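Local coordinates for LanC-like protein GCR2 (Arabidopsis thaliana, PDB 3T33) that may play a role in abscisic acid signalling and binds a zinc ion within a LanC-like, all-helical fold, at residues 168-179 and 232-242; 291-299 and 310-321. All blocks are in the same frame, centred on the assembly; numbering follows the deposited sequence.

Contact 1 of 2, residues 168-179 and 232-242; sequences YELLYGRAGYLW and AAHGLAGIMNV
Glu169 and His234 pair where two neighbouring inner helices of the LanC-like α/α toroid begin, with a glycine at each N-cap position, Gly173 and Gly235. Glu169 shows how one side chain can join the two loops that lead into these helices. Glu169 CB lies 3.2 Å from the His234 carbonyl O. Glu169 CG, placed between the backbone N and the carbonyl carbon (chi1 48°), packs against the His234 carbonyl O and CA, at the edge of the imidazole and in its plane. A bend at chi2 then brings the carboxylate alongside the ring, the two planes only 20° apart. OE2 accepts the N-H of His234 ND1; the modelled separation is very short and its exact value doubtful. The other oxygen, Glu169 OE1, turns back to its own segment and takes the N-H of Tyr172 N through its syn lone pair at 2.8 Å, so both ends of the carboxylate are used and its rotation is fixed. Beyond the imidazole's CE1 stands the Tyr172 ring, rim to rim, while Trp224 stacks on the histidine. Ala233 O is gripped twice, by Leu170 N and Leu171 N, each at 3.2 Å. Further along, the helices run 35° apart and become apolar: Ile239 CG1 lies 4.2 Å from Ala175 CB, and Val242 wedges between Ala175, Leu178 and Trp179. Val242 CG1 touches Leu178 CG at 3.7 Å, and Val242 CG2 meets the indole edge at Trp179 CD1, 4.1 Å away.

Contact 2 of 2, residues 291-299 and 310-321; sequences APGVALTLV and FVEAAMEAGEVV
Gly293 O is held by two donors of Thr297, the backbone N and OG1, which approach from opposite faces of the carbonyl plane. Thr297 OG1 lies 3.0 Å from Gly293 O. This polar grip stays within helix 291-299; the side turned to helix 310-321 is apolar. The two helices form an antiparallel hairpin, their axes 8.4 Å apart and their directions 155° apart, joining the inner and outer layers of the toroid. The short axis distance is consistent with the alanines that face each other: Ala295 CB meets Ala317 CB at 3.5 Å. Leu298 is the large side chain at one end. The backbone sets its CB against Ala314 CB, and chi1 (-68°) carries the two methyls onward. Leu298 CD1 lies 3.8 Å from Ala313 CB, and CD2 sits near CD1 of Phe310, whose side chain it crosses at about a right angle. Towards the other end, Ala291 CB lies 3.7 Å from Val320 CG1, and Pro292 CG touches Val321 CG2 at 3.9 Å. Glu316 and Glu319 keep their carboxylates off this interface, in salt bridges to Arg267 and Arg358. Between the helices, then, cohesion comes from apolar packing, mostly of methyl groups, with the Phe310 ring at one end, while Thr297 OG1, Glu316 and Glu319 find their polar partners elsewhere.

In the fold
From the N terminus, contact 1 comes first: segment 168-179 opens a loop of 52 intervening residues, including outer helix 195-212, which closes at 232-242. The chain then passes through helix 250-265 and the zinc ligand Cys288 before contact 2 closes a much shorter loop of 10 residues. The two loops follow in series, neither nesting nor crossing. Contact 1 links successive helices around the inner ring, whereas contact 2 ties an inner helix to an outer one. They meet where Ala232 and Ala237 pack on Gly293 and Thr297. Ala233 lies near Cys288 and Cys333. Tyr413, near the C terminus, spans both contacts, through its backbone O to Trp179 and its hydroxyl to Thr297.

Contact 1 of 2, residues 168-179 and 232-242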
loop_
_atom_site.group_PDB
_atom_site.type_symbol
_atom_site.label_atom_id
_atom_site.label_comp_id
_atom_site.label_asym_id
_atom_site.label_seq_id
_atom_site.Cartn_x
_atom_site.Cartn_y
_atom_site.Cartn_z
ATOM N N TYR A 168 3.593 -18.280 1.499
ATOM C CA TYR A 168 2.174 -17.852 1.509
ATOM C C TYR A 168 1.938 -16.336 1.555
ATOM O O TYR A 168 0.812 -15.885 1.375
ATOM C CB TYR A 168 1.389 -18.550 2.651
ATOM C CG TYR A 168 1.436 -20.034 2.425
ATOM C CD1 TYR A 168 0.453 -20.652 1.675
ATOM C CD2 TYR A 168 2.531 -20.793 2.850
ATOM C CE1 TYR A 168 0.500 -21.975 1.397
ATOM C CE2 TYR A 168 2.607 -22.161 2.520
ATOM C CZ TYR A 168 1.577 -22.732 1.798
ATOM O OH TYR A 168 1.564 -24.072 1.468
ATOM N N GLU A 169 2.991 -15.586 1.808
ATOM C CA GLU A 169 2.866 -14.226 2.137
ATOM C C GLU A 169 2.741 -13.317 0.871
ATOM O O GLU A 169 2.550 -13.814 -0.256
ATOM C CB GLU A 169 3.991 -13.814 3.114
ATOM C CG GLU A 169 5.376 -14.227 2.732
ATOM C CD GLU A 169 5.834 -13.595 1.407
ATOM O OE1 GLU A 169 5.430 -14.112 0.356
ATOM O OE2 GLU A 169 6.589 -12.602 1.426
ATOM N N LEU A 170 2.825 -12.002 1.056
ATOM C CA LEU A 170 2.361 -11.078 -0.014
ATOM C C LEU A 170 3.464 -10.777 -0.946
ATOM O O LEU A 170 3.223 -10.627 -2.101
ATOM C CB LEU A 170 1.843 -9.725 0.538
ATOM C CG LEU A 170 0.575 -8.983 0.058
ATOM C CD1 LEU A 170 0.812 -7.446 0.060
ATOM C CD2 LEU A 170 0.004 -9.430 -1.201
ATOM N N LEU A 171 4.669 -10.599 -0.452
ATOM C CA LEU A 171 5.755 -10.207 -1.348
ATOM C C LEU A 171 6.252 -11.320 -2.282
ATOM O O LEU A 171 6.554 -11.052 -3.465
ATOM C CB LEU A 171 6.871 -9.537 -0.567
ATOM C CG LEU A 171 6.805 -8.005 -0.566
ATOM C CD1 LEU A 171 5.482 -7.477 -0.175
ATOM C CD2 LEU A 171 7.877 -7.343 0.242
ATOM N N TYR A 172 6.234 -12.574 -1.812
ATOM C CA TYR A 172 6.825 -13.729 -2.601
ATOM C C TYR A 172 5.908 -14.940 -2.779
ATOM O O TYR A 172 6.087 -15.725 -3.692
ATOM C CB TYR A 172 8.226 -14.125 -2.083
ATOM C CG TYR A 172 9.237 -12.966 -2.159
ATOM C CD1 TYR A 172 9.649 -12.422 -3.399
ATOM C CD2 TYR A 172 9.758 -12.395 -1.010
ATOM C CE1 TYR A 172 10.547 -11.374 -3.462
ATOM C CE2 TYR A 172 10.663 -11.330 -1.072
ATOM C CZ TYR A 172 11.039 -10.833 -2.284
ATOM O OH TYR A 172 11.921 -9.781 -2.319
ATOM N N GLY A 173 4.841 -14.982 -2.003
ATOM C CA GLY A 173 3.965 -16.105 -1.936
ATOM C C GLY A 173 2.641 -15.990 -2.613
ATOM O O GLY A 173 2.375 -15.109 -3.428
ATOM N N ARG A 174 1.822 -16.952 -2.278
ATOM C CA ARG A 174 0.541 -17.138 -2.860
ATOM C C ARG A 174 -0.424 -15.963 -2.607
ATOM O O ARG A 174 -1.192 -15.655 -3.469
ATOM C CB ARG A 174 -0.077 -18.477 -2.322
ATOM C CG ARG A 174 0.294 -19.739 -3.162
ATOM C CD ARG A 174 -0.237 -21.077 -2.518
ATOM N NE ARG A 174 0.823 -21.717 -1.756
ATOM C CZ ARG A 174 1.643 -22.636 -2.241
ATOM N NH1 ARG A 174 1.501 -23.065 -3.472
ATOM N NH2 ARG A 174 2.622 -23.088 -1.488
ATOM N N ALA A 175 -0.443 -15.360 -1.420
ATOM C CA ALA A 175 -1.344 -14.223 -1.204
ATOM C C ALA A 175 -1.023 -13.155 -2.287
ATOM O O ALA A 175 -1.931 -12.618 -2.919
ATOM C CB ALA A 175 -1.193 -13.647 0.223
ATOM N N GLY A 176 0.267 -12.964 -2.548
ATOM C CA GLY A 176 0.792 -12.089 -3.587
ATOM C C GLY A 176 0.364 -12.350 -5.021
ATOM O O GLY A 176 0.062 -11.407 -5.777
ATOM N N TYR A 177 0.350 -13.618 -5.430
ATOM C CA TYR A 177 -0.099 -13.931 -6.763
ATOM C C TYR A 177 -1.625 -13.725 -6.786
ATOM O O TYR A 177 -2.218 -13.246 -7.756
ATOM C CB TYR A 177 0.275 -15.383 -7.060
ATOM C CG TYR A 177 -0.533 -15.941 -8.190
ATOM C CD1 TYR A 177 -0.178 -15.673 -9.519
ATOM C CD2 TYR A 177 -1.632 -16.711 -7.959
ATOM C CE1 TYR A 177 -0.929 -16.164 -10.586
ATOM C CE2 TYR A 177 -2.424 -17.237 -9.073
ATOM C CZ TYR A 177 -2.048 -16.952 -10.359
ATOM O OH TYR A 177 -2.801 -17.376 -11.451
ATOM N N LEU A 178 -2.279 -14.160 -5.724
ATOM C CA LEU A 178 -3.740 -14.122 -5.646
ATOM C C LEU A 178 -4.221 -12.652 -5.647
ATOM O O LEU A 178 -5.208 -12.316 -6.314
ATOM C CB LEU A 178 -4.182 -14.779 -4.339
ATOM C CG LEU A 178 -5.665 -14.673 -3.955
ATOM C CD1 LEU A 178 -6.544 -15.260 -5.106
ATOM C CD2 LEU A 178 -5.913 -15.378 -2.630
ATOM N N TRP A 179 -3.509 -11.798 -4.897
ATOM C CA TRP A 179 -3.732 -10.346 -4.987
ATOM C C TRP A 179 -3.778 -9.805 -6.469
ATOM O O TRP A 179 -4.730 -9.114 -6.826
ATOM C CB TRP A 179 -2.732 -9.570 -4.096
ATOM C CG TRP A 179 -3.200 -8.119 -3.761
ATOM C CD1 TRP A 179 -3.727 -7.667 -2.563
ATOM C CD2 TRP A 179 -3.202 -6.974 -4.655
ATOM N NE1 TRP A 179 -4.018 -6.329 -2.647
ATOM C CE2 TRP A 179 -3.728 -5.876 -3.920
ATOM C CE3 TRP A 179 -2.791 -6.773 -5.991
ATOM C CZ2 TRP A 179 -3.861 -4.549 -4.490
ATOM C CZ3 TRP A 179 -2.901 -5.460 -6.568
ATOM C CH2 TRP A 179 -3.437 -4.359 -5.784
ATOM N N ALA A 232 1.974 -6.964 7.049
ATOM C CA ALA A 232 1.345 -6.906 5.727
ATOM C C ALA A 232 2.240 -7.570 4.660
ATOM O O ALA A 232 1.778 -8.347 3.865
ATOM C CB ALA A 232 1.046 -5.424 5.376
ATOM N N ALA A 233 3.515 -7.223 4.638
ATOM C CA ALA A 233 4.400 -7.634 3.586
ATOM C C ALA A 233 4.691 -9.157 3.654
ATOM O O ALA A 233 4.542 -9.839 2.648
ATOM C CB ALA A 233 5.652 -6.827 3.649
ATOM N N HIS A 234 5.017 -9.709 4.835
ATOM C CA HIS A 234 5.376 -11.108 4.903
ATOM C C HIS A 234 4.608 -11.945 5.922
ATOM O O HIS A 234 4.955 -13.143 6.110
ATOM C CB HIS A 234 6.872 -11.296 5.201
ATOM C CG HIS A 234 7.791 -10.735 4.166
ATOM N ND1 HIS A 234 7.861 -11.243 2.888
ATOM C CD2 HIS A 234 8.775 -9.799 4.258
ATOM C CE1 HIS A 234 8.809 -10.607 2.218
ATOM N NE2 HIS A 234 9.384 -9.726 3.029
ATOM N N GLY A 235 3.565 -11.362 6.536
ATOM C CA GLY A 235 2.904 -11.966 7.662
ATOM C C GLY A 235 1.433 -12.242 7.547
ATOM O O GLY A 235 0.865 -12.259 6.451
ATOM N N LEU A 236 0.806 -12.422 8.705
ATOM C CA LEU A 236 -0.596 -12.780 8.816
ATOM C C LEU A 236 -1.543 -11.715 8.202
ATOM O O LEU A 236 -2.492 -12.054 7.481
ATOM C CB LEU A 236 -0.943 -13.004 10.316
ATOM C CG LEU A 236 -0.217 -14.106 11.136
ATOM C CD1 LEU A 236 -0.756 -14.174 12.577
ATOM C CD2 LEU A 236 -0.278 -15.507 10.513
ATOM N N ALA A 237 -1.272 -10.444 8.501
ATOM C CA ALA A 237 -2.113 -9.324 8.033
ATOM C C ALA A 237 -2.339 -9.349 6.542
ATOM O O ALA A 237 -3.470 -9.313 6.116
ATOM C CB ALA A 237 -1.450 -7.995 8.438
ATOM N N GLY A 238 -1.242 -9.444 5.770
ATOM C CA GLY A 238 -1.260 -9.426 4.306
ATOM C C GLY A 238 -2.016 -10.583 3.727
ATOM O O GLY A 238 -2.731 -10.462 2.710
ATOM N N ILE A 239 -1.852 -11.740 4.358
ATOM C CA ILE A 239 -2.624 -12.927 3.955
ATOM C C ILE A 239 -4.106 -12.801 4.255
ATOM O O ILE A 239 -4.921 -13.096 3.395
ATOM C CB ILE A 239 -2.060 -14.221 4.639
ATOM C CG1 ILE A 239 -0.544 -14.356 4.293
ATOM C CG2 ILE A 239 -2.850 -15.433 4.157
ATOM C CD1 ILE A 239 0.222 -15.468 5.052
ATOM N N MET A 240 -4.466 -12.424 5.479
ATOM C CA MET A 240 -5.890 -12.235 5.824
ATOM C C MET A 240 -6.529 -11.190 4.905
ATOM O O MET A 240 -7.633 -11.397 4.362
ATOM C CB MET A 240 -6.002 -11.773 7.279
ATOM C CG MET A 240 -5.396 -12.796 8.261
ATOM S SD MET A 240 -6.016 -14.484 8.044
ATOM C CE MET A 240 -4.396 -15.306 7.692
ATOM N N ASN A 241 -5.780 -10.105 4.697
ATOM C CA ASN A 241 -6.203 -9.000 3.842
ATOM C C ASN A 241 -6.622 -9.551 2.502
ATOM O O ASN A 241 -7.790 -9.404 2.109
ATOM C CB ASN A 241 -5.121 -7.916 3.694
ATOM C CG ASN A 241 -5.593 -6.720 2.862
ATOM O OD1 ASN A 241 -5.121 -6.467 1.755
ATOM N ND2 ASN A 241 -6.494 -5.980 3.409
ATOM N N VAL A 242 -5.723 -10.279 1.846
ATOM C CA VAL A 242 -6.078 -10.862 0.538
ATOM C C VAL A 242 -7.302 -11.774 0.643
ATOM O O VAL A 242 -8.157 -11.793 -0.253
ATOM C CB VAL A 242 -4.891 -11.664 -0.126
ATOM C CG1 VAL A 242 -5.187 -11.881 -1.590
ATOM C CG2 VAL A 242 -3.588 -10.862 -0.049
#

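Contact 2 of 2, residues 291-299 and 310-321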
loop_
_atom_site.group_PDB
_atom_site.type_symbol
_atom_site.label_atom_id
_atom_site.label_comp_id
_atom_site.label_asym_id
_atom_site.label_seq_id
_atom_site.Cartn_x
_atom_site.Cartn_y
_atom_site.Cartn_z
ATOM N N ALA A 291 1.988 -1.579 13.274
ATOM C CA ALA A 291 0.650 -0.966 13.254
ATOM C C ALA A 291 0.081 -0.562 11.863
ATOM O O ALA A 291 -1.067 -0.818 11.601
ATOM C CB ALA A 291 0.721 0.267 14.142
ATOM N N PRO A 292 0.878 0.088 10.981
ATOM C CA PRO A 292 0.334 0.618 9.714
ATOM C C PRO A 292 -0.240 -0.474 8.835
ATOM O O PRO A 292 -1.431 -0.414 8.454
ATOM C CB PRO A 292 1.539 1.312 9.070
ATOM C CG PRO A 292 2.351 1.769 10.300
ATOM C CD PRO A 292 2.234 0.608 11.227
ATOM N N GLY A 293 0.518 -1.527 8.604
ATOM C CA GLY A 293 0.020 -2.581 7.706
ATOM C C GLY A 293 -1.155 -3.279 8.323
ATOM O O GLY A 293 -2.147 -3.616 7.646
ATOM N N VAL A 294 -1.089 -3.471 9.630
ATOM C CA VAL A 294 -2.150 -4.186 10.323
ATOM C C VAL A 294 -3.395 -3.302 10.336
ATOM O O VAL A 294 -4.531 -3.765 10.040
ATOM C CB VAL A 294 -1.677 -4.529 11.738
ATOM C CG1 VAL A 294 -2.850 -5.055 12.592
ATOM C CG2 VAL A 294 -0.490 -5.508 11.668
ATOM N N ALA A 295 -3.218 -2.012 10.624
ATOM C CA ALA A 295 -4.413 -1.108 10.594
ATOM C C ALA A 295 -5.189 -1.190 9.281
ATOM O O ALA A 295 -6.411 -1.318 9.245
ATOM C CB ALA A 295 -3.989 0.284 10.851
ATOM N N LEU A 296 -4.471 -1.160 8.168
ATOM C CA LEU A 296 -5.077 -1.316 6.849
ATOM C C LEU A 296 -5.891 -2.602 6.736
ATOM O O LEU A 296 -6.960 -2.662 6.106
ATOM C CB LEU A 296 -3.951 -1.290 5.833
ATOM C CG LEU A 296 -3.667 -0.091 4.931
ATOM C CD1 LEU A 296 -3.981 1.302 5.523
ATOM C CD2 LEU A 296 -2.254 -0.157 4.146
ATOM N N THR A 297 -5.408 -3.661 7.365
ATOM C CA THR A 297 -6.120 -4.935 7.336
ATOM C C THR A 297 -7.347 -4.889 8.230
ATOM O O THR A 297 -8.393 -5.413 7.875
ATOM C CB THR A 297 -5.215 -6.072 7.806
ATOM O OG1 THR A 297 -3.961 -5.985 7.121
ATOM C CG2 THR A 297 -5.844 -7.403 7.543
ATOM N N LEU A 298 -7.229 -4.307 9.410
ATOM C CA LEU A 298 -8.423 -4.188 10.295
ATOM C C LEU A 298 -9.472 -3.269 9.637
ATOM O O LEU A 298 -10.666 -3.526 9.690
ATOM C CB LEU A 298 -8.026 -3.691 11.674
ATOM C CG LEU A 298 -7.190 -4.764 12.389
ATOM C CD1 LEU A 298 -6.676 -4.211 13.664
ATOM C CD2 LEU A 298 -8.094 -5.997 12.643
ATOM N N VAL A 299 -9.030 -2.237 8.937
ATOM C CA VAL A 299 -10.024 -1.388 8.256
ATOM C C VAL A 299 -10.835 -2.232 7.347
ATOM O O VAL A 299 -12.081 -2.109 7.345
ATOM C CB VAL A 299 -9.413 -0.171 7.483
ATOM C CG1 VAL A 299 -10.396 0.368 6.403
ATOM C CG2 VAL A 299 -9.037 0.913 8.447
ATOM N N PHE A 310 -13.297 -4.657 15.492
ATOM C CA PHE A 310 -12.420 -4.398 14.350
ATOM C C PHE A 310 -12.353 -2.904 14.139
ATOM O O PHE A 310 -11.263 -2.361 14.144
ATOM C CB PHE A 310 -12.904 -5.120 13.050
ATOM C CG PHE A 310 -12.726 -6.651 13.065
ATOM C CD1 PHE A 310 -11.720 -7.260 13.818
ATOM C CD2 PHE A 310 -13.562 -7.461 12.304
ATOM C CE1 PHE A 310 -11.569 -8.650 13.858
ATOM C CE2 PHE A 310 -13.414 -8.840 12.318
ATOM C CZ PHE A 310 -12.401 -9.438 13.110
ATOM N N VAL A 311 -13.519 -2.248 14.022
ATOM C CA VAL A 311 -13.622 -0.790 13.978
ATOM C C VAL A 311 -12.700 -0.140 15.027
ATOM O O VAL A 311 -11.828 0.680 14.701
ATOM C CB VAL A 311 -15.083 -0.319 14.233
ATOM C CG1 VAL A 311 -15.206 1.191 14.112
ATOM C CG2 VAL A 311 -16.014 -0.922 13.263
ATOM N N GLU A 312 -12.842 -0.557 16.282
ATOM C CA GLU A 312 -12.146 0.113 17.355
ATOM C C GLU A 312 -10.676 -0.198 17.315
ATOM O O GLU A 312 -9.840 0.679 17.596
ATOM C CB GLU A 312 -12.745 -0.253 18.736
ATOM C CG GLU A 312 -14.112 0.438 19.051
ATOM C CD GLU A 312 -14.584 0.188 20.510
ATOM O OE1 GLU A 312 -13.966 -0.671 21.210
ATOM O OE2 GLU A 312 -15.564 0.864 20.959
ATOM N N ALA A 313 -10.369 -1.450 16.970
ATOM C CA ALA A 313 -8.988 -1.882 16.858
ATOM C C ALA A 313 -8.257 -1.113 15.736
ATOM O O ALA A 313 -7.106 -0.689 15.909
ATOM C CB ALA A 313 -8.920 -3.383 16.633
ATOM N N ALA A 314 -8.953 -0.931 14.606
ATOM C CA ALA A 314 -8.445 -0.105 13.484
ATOM C C ALA A 314 -8.148 1.308 13.957
ATOM O O ALA A 314 -7.074 1.832 13.657
ATOM C CB ALA A 314 -9.443 -0.056 12.321
ATOM N N MET A 315 -9.082 1.900 14.725
ATOM C CA MET A 315 -8.914 3.264 15.215
ATOM C C MET A 315 -7.755 3.308 16.136
ATOM O O MET A 315 -6.958 4.250 16.088
ATOM C CB MET A 315 -10.200 3.851 15.863
ATOM C CG MET A 315 -11.331 4.190 14.829
ATOM S SD MET A 315 -12.985 4.836 15.379
ATOM C CE MET A 315 -13.403 3.715 16.681
ATOM N N GLU A 316 -7.599 2.275 16.944
ATOM C CA GLU A 316 -6.497 2.268 17.925
ATOM C C GLU A 316 -5.143 2.115 17.293
ATOM O O GLU A 316 -4.154 2.671 17.776
ATOM C CB GLU A 316 -6.697 1.130 18.934
ATOM C CG GLU A 316 -7.853 1.372 19.863
ATOM C CD GLU A 316 -7.889 0.356 21.035
ATOM O OE1 GLU A 316 -9.008 -0.146 21.342
ATOM O OE2 GLU A 316 -6.809 0.065 21.641
ATOM N N ALA A 317 -5.084 1.299 16.238
ATOM C CA ALA A 317 -3.882 1.166 15.424
ATOM C C ALA A 317 -3.544 2.533 14.772
ATOM O O ALA A 317 -2.389 2.919 14.710
ATOM C CB ALA A 317 -4.078 0.072 14.365
ATOM N N GLY A 318 -4.574 3.274 14.346
ATOM C CA GLY A 318 -4.411 4.639 13.859
ATOM C C GLY A 318 -3.765 5.615 14.831
ATOM O O GLY A 318 -3.034 6.539 14.407
ATOM N N GLU A 319 -4.021 5.440 16.138
ATOM C CA GLU A 319 -3.373 6.304 17.162
ATOM C C GLU A 319 -1.894 6.015 17.296
ATOM O O GLU A 319 -1.103 6.905 17.494
ATOM C CB GLU A 319 -4.031 6.138 18.533
ATOM C CG GLU A 319 -5.494 6.484 18.550
ATOM C CD GLU A 319 -5.740 7.949 18.235
ATOM O OE1 GLU A 319 -4.973 8.803 18.705
ATOM O OE2 GLU A 319 -6.709 8.247 17.527
ATOM N N VAL A 320 -1.497 4.766 17.185
ATOM C CA VAL A 320 -0.074 4.429 17.191
ATOM C C VAL A 320 0.663 5.052 16.001
ATOM O O VAL A 320 1.770 5.628 16.128
ATOM C CB VAL A 320 0.046 2.937 17.094
ATOM C CG1 VAL A 320 1.525 2.521 16.990
ATOM C CG2 VAL A 320 -0.704 2.316 18.286
ATOM N N VAL A 321 0.051 4.939 14.822
ATOM C CA VAL A 321 0.577 5.670 13.636
ATOM C C VAL A 321 0.596 7.200 13.860
ATOM O O VAL A 321 1.598 7.896 13.578
ATOM C CB VAL A 321 -0.207 5.286 12.381
ATOM C CG1 VAL A 321 0.534 5.801 11.133
ATOM C CG2 VAL A 321 -0.309 3.745 12.333
#